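Local atomic coordinates of membrane-bound lytic murein transglycosylase (Agrobacterium tumefaciens, PDB entry 2PNW), a protein that probably cleaves the glycosidic bonds of peptidoglycan glycan strands as a lytic transglycosylase. Residues G96-F101 with N354-Y359; L106-T111 with E173-R178; I302-L307 with K314-L319. All blocks are in the same frame, centred on the assembly; numbering follows the deposited sequence.

Interaction 1: G96-F101 with N354-Y359; sequences GFVTAF and NEADFY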
loop_
_atom_site.group_PDB
_atom_site.type_symbol
_atom_site.label_atom_id
_atom_site.label_comp_id
_atom_site.label_asym_id
_atom_site.label_seq_id
_atom_site.Cartn_x
_atom_site.Cartn_y
_atom_site.Cartn_z
ATOM N N GLY A 96 9.062 -13.127 9.402
ATOM C CA GLY A 96 8.364 -12.115 8.617
ATOM C C GLY A 96 9.236 -10.882 8.473
ATOM O O GLY A 96 10.326 -10.796 9.072
ATOM N N PHE A 97 8.752 -9.914 7.693
ATOM C CA PHE A 97 9.537 -8.729 7.369
ATOM C C PHE A 97 8.631 -7.530 7.092
ATOM O O PHE A 97 7.642 -7.652 6.357
ATOM C CB PHE A 97 10.410 -9.008 6.144
ATOM C CG PHE A 97 11.496 -7.994 5.937
ATOM C CD1 PHE A 97 12.650 -8.021 6.730
ATOM C CD2 PHE A 97 11.378 -7.018 4.956
ATOM C CE1 PHE A 97 13.670 -7.078 6.542
ATOM C CE2 PHE A 97 12.397 -6.073 4.757
ATOM C CZ PHE A 97 13.540 -6.107 5.560
ATOM N N VAL A 98 8.957 -6.390 7.700
ATOM C CA VAL A 98 8.193 -5.163 7.459
ATOM C C VAL A 98 9.025 -4.023 6.895
ATOM O O VAL A 98 10.203 -3.831 7.260
ATOM C CB VAL A 98 7.407 -4.670 8.692
ATOM C CG1 VAL A 98 6.277 -5.641 9.026
ATOM C CG2 VAL A 98 8.346 -4.447 9.914
ATOM N N THR A 99 8.407 -3.319 5.947
ATOM C CA THR A 99 8.877 -2.034 5.506
ATOM C C THR A 99 7.766 -1.036 5.833
ATOM O O THR A 99 6.809 -1.380 6.571
ATOM C CB THR A 99 9.272 -2.060 4.018
ATOM O OG1 THR A 99 8.189 -2.586 3.238
ATOM C CG2 THR A 99 10.511 -2.967 3.804
ATOM N N ALA A 100 7.880 0.194 5.342
ATOM C CA ALA A 100 6.831 1.186 5.634
ATOM C C ALA A 100 6.546 2.059 4.431
ATOM O O ALA A 100 7.390 2.179 3.529
ATOM C CB ALA A 100 7.188 2.037 6.855
ATOM N N PHE A 101 5.362 2.671 4.422
ATOM C CA PHE A 101 4.977 3.594 3.363
ATOM C C PHE A 101 4.173 4.739 3.966
ATOM O O PHE A 101 3.820 4.693 5.154
ATOM C CB PHE A 101 4.229 2.863 2.217
ATOM C CG PHE A 101 2.788 2.488 2.529
ATOM C CD1 PHE A 101 1.742 3.083 1.823
ATOM C CD2 PHE A 101 2.489 1.490 3.438
ATOM C CE1 PHE A 101 0.388 2.700 2.068
ATOM C CE2 PHE A 101 1.153 1.094 3.679
ATOM C CZ PHE A 101 0.115 1.718 3.005
ATOM N N ASN A 354 12.683 -4.245 8.742
ATOM C CA ASN A 354 12.875 -4.965 10.011
ATOM C C ASN A 354 12.232 -6.335 10.007
ATOM O O ASN A 354 11.157 -6.534 9.412
ATOM C CB ASN A 354 12.306 -4.185 11.207
ATOM C CG ASN A 354 13.061 -2.892 11.508
ATOM O OD1 ASN A 354 12.830 -1.863 10.876
ATOM N ND2 ASN A 354 13.932 -2.933 12.506
ATOM N N GLU A 355 12.884 -7.280 10.681
ATOM C CA GLU A 355 12.293 -8.592 10.919
ATOM C C GLU A 355 11.065 -8.440 11.792
ATOM O O GLU A 355 11.016 -7.561 12.660
ATOM C CB GLU A 355 13.289 -9.509 11.633
ATOM C CG GLU A 355 14.287 -10.150 10.725
ATOM C CD GLU A 355 15.225 -11.074 11.502
ATOM O OE1 GLU A 355 14.757 -12.120 12.018
ATOM O OE2 GLU A 355 16.422 -10.736 11.604
ATOM N N ALA A 356 10.065 -9.288 11.561
ATOM C CA ALA A 356 8.819 -9.216 12.316
ATOM C C ALA A 356 8.151 -10.566 12.417
ATOM O O ALA A 356 8.272 -11.374 11.513
ATOM C CB ALA A 356 7.847 -8.199 11.660
ATOM N N ASP A 357 7.432 -10.798 13.513
ATOM C CA ASP A 357 6.558 -11.962 13.624
ATOM C C ASP A 357 5.138 -11.501 13.286
ATOM O O ASP A 357 4.676 -10.502 13.848
ATOM C CB ASP A 357 6.595 -12.553 15.053
ATOM C CG ASP A 357 7.940 -13.253 15.385
ATOM O OD1 ASP A 357 8.656 -13.681 14.452
ATOM O OD2 ASP A 357 8.263 -13.377 16.589
ATOM N N PHE A 358 4.473 -12.215 12.376
ATOM C CA PHE A 358 3.082 -11.915 11.971
ATOM C C PHE A 358 2.104 -12.877 12.638
ATOM O O PHE A 358 2.307 -14.083 12.577
ATOM C CB PHE A 358 2.935 -12.078 10.448
ATOM C CG PHE A 358 3.368 -10.876 9.652
ATOM C CD1 PHE A 358 4.602 -10.276 9.877
ATOM C CD2 PHE A 358 2.536 -10.358 8.664
ATOM C CE1 PHE A 358 5.005 -9.153 9.143
ATOM C CE2 PHE A 358 2.927 -9.249 7.901
ATOM C CZ PHE A 358 4.164 -8.642 8.147
ATOM N N TYR A 359 1.048 -12.362 13.271
ATOM C CA TYR A 359 -0.022 -13.220 13.795
ATOM C C TYR A 359 -1.320 -12.704 13.197
ATOM O O TYR A 359 -1.603 -11.516 13.299
ATOM C CB TYR A 359 -0.123 -13.167 15.332
ATOM C CG TYR A 359 1.155 -13.436 16.106
ATOM C CD1 TYR A 359 1.406 -14.700 16.654
ATOM C CD2 TYR A 359 2.104 -12.431 16.297
ATOM C CE1 TYR A 359 2.571 -14.955 17.368
ATOM C CE2 TYR A 359 3.295 -12.676 17.006
ATOM C CZ TYR A 359 3.514 -13.944 17.544
ATOM O OH TYR A 359 4.672 -14.187 18.279
HETATM O O HOH W 1 8.314 -14.595 12.015
#

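Interaction 2: L106-T111 with E173-R178; sequences LEVSAT and EIAWAR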
loop_
_atom_site.group_PDB
_atom_site.type_symbol
_atom_site.label_atom_id
_atom_site.label_comp_id
_atom_site.label_asym_id
_atom_site.label_seq_id
_atom_site.Cartn_x
_atom_site.Cartn_y
_atom_site.Cartn_z
ATOM N N LEU A 106 2.917 16.666 -1.917
ATOM C CA LEU A 106 3.626 17.040 -3.129
ATOM C C LEU A 106 3.204 18.422 -3.595
ATOM O O LEU A 106 2.020 18.658 -3.852
ATOM C CB LEU A 106 3.341 16.014 -4.231
ATOM C CG LEU A 106 4.064 16.166 -5.579
ATOM C CD1 LEU A 106 5.579 15.946 -5.437
ATOM C CD2 LEU A 106 3.495 15.220 -6.627
ATOM N N GLU A 107 4.171 19.344 -3.706
ATOM C CA GLU A 107 3.916 20.657 -4.284
ATOM C C GLU A 107 3.601 20.556 -5.762
ATOM O O GLU A 107 4.344 19.906 -6.531
ATOM C CB GLU A 107 5.135 21.589 -4.094
ATOM C CG GLU A 107 5.373 21.945 -2.625
ATOM C CD GLU A 107 6.596 22.848 -2.425
ATOM O OE1 GLU A 107 7.270 23.230 -3.425
ATOM O OE2 GLU A 107 6.883 23.161 -1.250
ATOM N N VAL A 108 2.525 21.236 -6.166
ATOM C CA VAL A 108 2.089 21.259 -7.558
ATOM C C VAL A 108 1.581 22.623 -7.981
ATOM O O VAL A 108 1.433 23.519 -7.135
ATOM C CB VAL A 108 0.968 20.200 -7.823
ATOM C CG1 VAL A 108 1.485 18.794 -7.481
ATOM C CG2 VAL A 108 -0.300 20.521 -7.003
ATOM N N SER A 109 1.338 22.763 -9.282
ATOM C CA SER A 109 0.678 23.901 -9.852
ATOM C C SER A 109 -0.410 23.456 -10.825
ATOM O O SER A 109 -0.332 22.385 -11.465
ATOM C CB SER A 109 1.680 24.804 -10.583
ATOM O OG SER A 109 1.005 25.893 -11.197
ATOM N N ALA A 110 -1.433 24.289 -10.951
ATOM C CA ALA A 110 -2.501 24.038 -11.921
ATOM C C ALA A 110 -2.058 24.440 -13.334
ATOM O O ALA A 110 -2.692 24.073 -14.313
ATOM C CB ALA A 110 -3.779 24.809 -11.515
ATOM N N THR A 111 -0.963 25.191 -13.412
ATOM C CA THR A 111 -0.479 25.712 -14.686
ATOM C C THR A 111 0.973 25.305 -14.938
ATOM O O THR A 111 1.856 25.506 -14.095
ATOM C CB THR A 111 -0.584 27.256 -14.756
ATOM O OG1 THR A 111 0.177 27.830 -13.689
ATOM C CG2 THR A 111 -2.039 27.720 -14.655
ATOM N N GLU A 173 -4.138 15.935 -17.408
ATOM C CA GLU A 173 -3.344 16.297 -16.241
ATOM C C GLU A 173 -4.258 16.721 -15.092
ATOM O O GLU A 173 -5.225 17.476 -15.311
ATOM C CB GLU A 173 -2.363 17.451 -16.580
ATOM C CG GLU A 173 -1.428 17.162 -17.792
ATOM C CD GLU A 173 -2.009 17.494 -19.157
ATOM O OE1 GLU A 173 -3.158 18.033 -19.245
ATOM O OE2 GLU A 173 -1.322 17.182 -20.169
ATOM N N ILE A 174 -3.954 16.220 -13.901
ATOM C CA ILE A 174 -4.555 16.671 -12.634
ATOM C C ILE A 174 -3.846 17.948 -12.156
ATOM O O ILE A 174 -4.491 18.888 -11.696
ATOM C CB ILE A 174 -4.429 15.557 -11.567
ATOM C CG1 ILE A 174 -5.216 14.303 -12.003
ATOM C CG2 ILE A 174 -4.893 16.037 -10.146
ATOM C CD1 ILE A 174 -4.905 13.047 -11.194
ATOM N N ALA A 175 -2.518 17.966 -12.286
ATOM C CA ALA A 175 -1.651 19.076 -11.870
ATOM C C ALA A 175 -0.237 18.802 -12.393
ATOM O O ALA A 175 -0.000 17.746 -12.987
ATOM C CB ALA A 175 -1.629 19.229 -10.323
ATOM N N TRP A 176 0.688 19.741 -12.143
ATOM C CA TRP A 176 2.086 19.624 -12.558
ATOM C C TRP A 176 2.992 19.780 -11.361
ATOM O O TRP A 176 2.870 20.748 -10.616
ATOM C CB TRP A 176 2.444 20.716 -13.579
ATOM C CG TRP A 176 2.050 20.399 -14.971
ATOM C CD1 TRP A 176 2.839 19.803 -15.939
ATOM C CD2 TRP A 176 0.792 20.650 -15.581
ATOM N NE1 TRP A 176 2.136 19.674 -17.105
ATOM C CE2 TRP A 176 0.877 20.192 -16.913
ATOM C CE3 TRP A 176 -0.396 21.226 -15.134
ATOM C CZ2 TRP A 176 -0.173 20.301 -17.800
ATOM C CZ3 TRP A 176 -1.451 21.310 -16.002
ATOM C CH2 TRP A 176 -1.343 20.842 -17.322
ATOM N N ALA A 177 3.898 18.828 -11.172
ATOM C CA ALA A 177 4.875 18.859 -10.075
ATOM C C ALA A 177 6.164 19.544 -10.568
ATOM O O ALA A 177 6.356 19.726 -11.769
ATOM C CB ALA A 177 5.174 17.432 -9.611
ATOM N N ARG A 178 7.034 19.920 -9.640
ATOM C CA ARG A 178 8.322 20.544 -9.999
ATOM C C ARG A 178 9.495 19.632 -9.715
ATOM O O ARG A 178 10.631 19.973 -10.077
ATOM C CB ARG A 178 8.530 21.881 -9.255
ATOM C CG ARG A 178 8.527 21.761 -7.746
ATOM C CD ARG A 178 8.753 23.141 -7.069
ATOM N NE ARG A 178 10.009 23.719 -7.535
ATOM C CZ ARG A 178 10.325 25.012 -7.487
ATOM N NH1 ARG A 178 9.474 25.900 -6.978
ATOM N NH2 ARG A 178 11.511 25.411 -7.956
HETATM O O HOH W 2 6.727 18.934 -6.913
HETATM O O HOH W 3 7.546 25.637 -4.815
#

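Interaction 3: I302-L307 with K314-L319; sequences IHAPTL and KPFARL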
loop_
_atom_site.group_PDB
_atom_site.type_symbol
_atom_site.label_atom_id
_atom_site.label_comp_id
_atom_site.label_asym_id
_atom_site.label_seq_id
_atom_site.Cartn_x
_atom_site.Cartn_y
_atom_site.Cartn_z
ATOM N N ILE A 302 1.460 -7.431 14.769
ATOM C CA ILE A 302 2.802 -7.400 14.212
ATOM C C ILE A 302 3.773 -7.102 15.338
ATOM O O ILE A 302 3.602 -6.117 16.058
ATOM C CB ILE A 302 2.937 -6.338 13.079
ATOM C CG1 ILE A 302 1.894 -6.584 11.963
ATOM C CG2 ILE A 302 4.375 -6.273 12.544
ATOM C CD1 ILE A 302 2.002 -7.942 11.319
ATOM N N HIS A 303 4.756 -7.982 15.513
ATOM C CA HIS A 303 5.769 -7.820 16.554
ATOM C C HIS A 303 7.141 -7.685 15.897
ATOM O O HIS A 303 7.647 -8.651 15.317
ATOM C CB HIS A 303 5.749 -9.013 17.524
ATOM C CG HIS A 303 6.774 -8.920 18.612
ATOM N ND1 HIS A 303 7.586 -9.979 18.961
ATOM C CD2 HIS A 303 7.133 -7.891 19.414
ATOM C CE1 HIS A 303 8.395 -9.611 19.941
ATOM N NE2 HIS A 303 8.144 -8.346 20.232
ATOM N N ALA A 304 7.723 -6.485 15.980
ATOM C CA ALA A 304 9.006 -6.192 15.336
ATOM C C ALA A 304 9.900 -5.526 16.363
ATOM O O ALA A 304 10.008 -4.298 16.390
ATOM C CB ALA A 304 8.820 -5.289 14.095
ATOM N N PRO A 305 10.522 -6.338 17.236
ATOM C CA PRO A 305 11.218 -5.778 18.391
ATOM C C PRO A 305 12.428 -4.892 18.040
ATOM O O PRO A 305 12.727 -3.969 18.792
ATOM C CB PRO A 305 11.619 -7.026 19.196
ATOM C CG PRO A 305 11.701 -8.109 18.206
ATOM C CD PRO A 305 10.605 -7.813 17.211
ATOM N N THR A 306 13.088 -5.137 16.913
ATOM C CA THR A 306 14.182 -4.245 16.463
ATOM C C THR A 306 13.685 -2.891 15.925
ATOM O O THR A 306 14.479 -1.966 15.708
ATOM C CB THR A 306 15.115 -4.905 15.411
ATOM O OG1 THR A 306 14.392 -5.185 14.201
ATOM C CG2 THR A 306 15.742 -6.182 15.945
ATOM N N LEU A 307 12.372 -2.776 15.707
ATOM C CA LEU A 307 11.786 -1.534 15.199
ATOM C C LEU A 307 11.297 -0.685 16.360
ATOM O O LEU A 307 10.267 -0.991 16.981
ATOM C CB LEU A 307 10.636 -1.850 14.240
ATOM C CG LEU A 307 9.826 -0.705 13.623
ATOM C CD1 LEU A 307 10.694 0.234 12.797
ATOM C CD2 LEU A 307 8.710 -1.325 12.760
ATOM N N LYS A 314 10.568 2.240 22.137
ATOM C CA LYS A 314 9.992 0.947 22.542
ATOM C C LYS A 314 9.776 0.028 21.325
ATOM O O LYS A 314 9.635 0.522 20.210
ATOM C CB LYS A 314 8.667 1.164 23.271
ATOM C CG LYS A 314 8.772 1.814 24.649
ATOM C CD LYS A 314 7.386 1.864 25.275
ATOM C CE LYS A 314 7.369 2.539 26.631
ATOM N NZ LYS A 314 5.972 2.542 27.187
ATOM N N PRO A 315 9.770 -1.312 21.532
ATOM C CA PRO A 315 9.530 -2.224 20.421
ATOM C C PRO A 315 8.135 -2.083 19.797
ATOM O O PRO A 315 7.151 -1.841 20.498
ATOM C CB PRO A 315 9.697 -3.609 21.053
ATOM C CG PRO A 315 9.514 -3.401 22.515
ATOM C CD PRO A 315 10.037 -2.039 22.788
ATOM N N PHE A 316 8.080 -2.224 18.477
ATOM C CA PHE A 316 6.828 -2.214 17.725
ATOM C C PHE A 316 6.063 -3.506 18.017
ATOM O O PHE A 316 6.562 -4.600 17.762
ATOM C CB PHE A 316 7.168 -2.119 16.223
ATOM C CG PHE A 316 5.969 -1.907 15.327
ATOM C CD1 PHE A 316 5.625 -0.626 14.917
ATOM C CD2 PHE A 316 5.207 -2.987 14.874
ATOM C CE1 PHE A 316 4.527 -0.402 14.072
ATOM C CE2 PHE A 316 4.099 -2.770 14.024
ATOM C CZ PHE A 316 3.769 -1.467 13.631
ATOM N N ALA A 317 4.862 -3.380 18.565
ATOM C CA ALA A 317 4.008 -4.535 18.839
ATOM C C ALA A 317 2.571 -4.059 18.891
ATOM O O ALA A 317 2.111 -3.590 19.931
ATOM C CB ALA A 317 4.401 -5.216 20.175
ATOM N N ARG A 318 1.854 -4.184 17.773
ATOM C CA ARG A 318 0.505 -3.629 17.713
ATOM C C ARG A 318 -0.386 -4.393 16.763
ATOM O O ARG A 318 0.091 -5.059 15.845
ATOM C CB ARG A 318 0.531 -2.137 17.336
ATOM C CG ARG A 318 1.045 -1.821 15.965
ATOM C CD ARG A 318 1.056 -0.311 15.707
ATOM N NE ARG A 318 2.179 0.375 16.366
ATOM C CZ ARG A 318 2.624 1.589 16.021
ATOM N NH1 ARG A 318 2.054 2.263 15.022
ATOM N NH2 ARG A 318 3.646 2.140 16.673
ATOM N N LEU A 319 -1.682 -4.311 17.030
ATOM C CA LEU A 319 -2.708 -4.863 16.153
ATOM C C LEU A 319 -3.030 -3.888 15.036
ATOM O O LEU A 319 -3.239 -2.689 15.280
ATOM C CB LEU A 319 -3.972 -5.164 16.945
ATOM C CG LEU A 319 -5.048 -5.995 16.214
ATOM C CD1 LEU A 319 -4.510 -7.396 15.822
ATOM C CD2 LEU A 319 -6.261 -6.124 17.090
#

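Interaction 1: G96-F101 with N354-Y359
Phe97 and Asn354 meet ring to backbone: Asn354 N lies over one face of the phenyl ring, 3.7 Å from Phe97 CE1, and Asn354 O comes within 3.4 Å of Phe97 CD1. A chi1 of -165° swings the Phe97 ring over the Asn354 backbone. On the other face of the sheet, the Phe358 ring meets Val98 and the Gly96-Phe97 backbone obliquely; Val98 CG1 sits 3.7 Å from Phe358 CE1 and also touches the methyl of Ala356. Ile302 of strand 299-304 packs onto these same three side chains. Between the two layers strand 96-109, mostly within the MltA-specific insert range, pairs antiparallel with strand 353-363 of the 3D range. Val98 N and Asn354 O form a nearly straight bond of 2.8 Å (173° at the hydrogen), and Asn354 N returns one to Val98 O. The bond from Ala356 N to Gly96 O, 2.9 Å, instead arrives well above the carbonyl plane. A water accepts from Gly96 N and donates to Asp357 OD1 at 2.6 Å. The chemistry is thus directional amide pairing with the Phe97 ring over the Asn354 backbone on one side, apolar packing on the other and a water-mediated link from Gly96 N to a carboxylate.

Interaction 2: L106-T111 with E173-R178
Ser109 and Trp176 exchange two backbone hydrogen bonds, Ser109 N to Trp176 O and Trp176 N to Ser109 O, both 2.9 Å, pairing strands 96-109 and 173-177 antiparallel within the MltA-specific insert range. Ser109 O also lies at the edge of the indole, near its plane, while Ala110 O comes to 3.5 Å from Trp176 CZ3. With CG beside its backbone N (chi1 -82°), the six-membered ring lies beside the Ala110-Thr111 backbone, and Glu173 CB lies over one face, toward the rim. The opposite side of the strand pair is apolar: Val108 CB meets Ala175 CB at 3.7 Å, and Leu106 CD2 reaches Ala177 CB at 4.1 Å. Ile120 of strand 118-121 and Leu194 of strand 191-195 back Leu106 and Val108. Farther along, water takes over from direct pairing. One molecule donates to Glu107 O and accepts from Arg178 N; another spans Glu107 OE1 and Arg178 NH1, which are 5.0 Å apart. These two side chains run side by side, the carboxylate and guanidinium planes 66° apart, and Arg178 also makes a cation-pi contact with Trp116. The opposite charges therefore probably attract through solvent, without a direct salt bridge, at an exposed end of an otherwise amide-paired and apolar contact.

Interaction 3: I302-L307 with K314-L319
Phe316 O receives the N-H of Ala304 in a 2.8 Å hydrogen bond and is also approached by the CA-H of His303. Ile302 O is held in the same double way, by Arg318 N at 3.1 Å and by the CA-H of Ala317, whose CA is 3.2 Å away. Ile302 N completes the antiparallel ladder by bonding Arg318 O. Beyond Ala304 the chain makes a type I turn, closed by Leu307 N to Ala304 O, and this brings Leu307 O back to accept from Phe316 N at 2.9 Å; that bond is bent at the hydrogen (133°).

Phe316 makes the largest contribution. CG lies anti to its backbone N (chi1 -172°), which lays the ring alongside Ile302 and Leu307, all pointing the same way. Ile302 CB meets the ring at its edge, in plane, while Leu307 CD2 comes obliquely to within 3.8 Å of Phe316 CG. Phe316 CE1 stands 3.3 Å above the plane of the Arg318 guanidinium, over its centre. Arg318 NH1 bonds Gly284 O and NH2 forms a salt bridge with Asp311. On the other face of the hairpin His303 CD2 touches Ala317 CB, and Pro305 CD covers one face of the imidazole.

Within the 3D domain, strands 299-304 and 316-324 thus form a hairpin. Strand 353-363 flanks 299-304 on its other side, with Ala356 against Ala304 and Asn354 against Leu307, while Ile337 of strand 334-341 packs on Leu307 and Phe316.

In the fold
Interactions 1 and 3 are neighbours, their centres about 9 Å apart. Strand 353-363 lies between the two other strands: it pairs with 96-109 in interaction 1 and with 299-304 of the hairpin in interaction 3. Asp357 N bonds His303 O at 2.8 Å, and Asn354 ND2 reaches Thr306 OG1 at 2.9 Å. Interaction 2 lies on the opposite side of the chain's centre, about 34 Å from the centre of interaction 1 and 38 Å from that of interaction 3, measured between centres. Strand 96-109 is the physical connection, linking the strands of the 3D range, which it pairs with at its start, to strand 173-177 at its end.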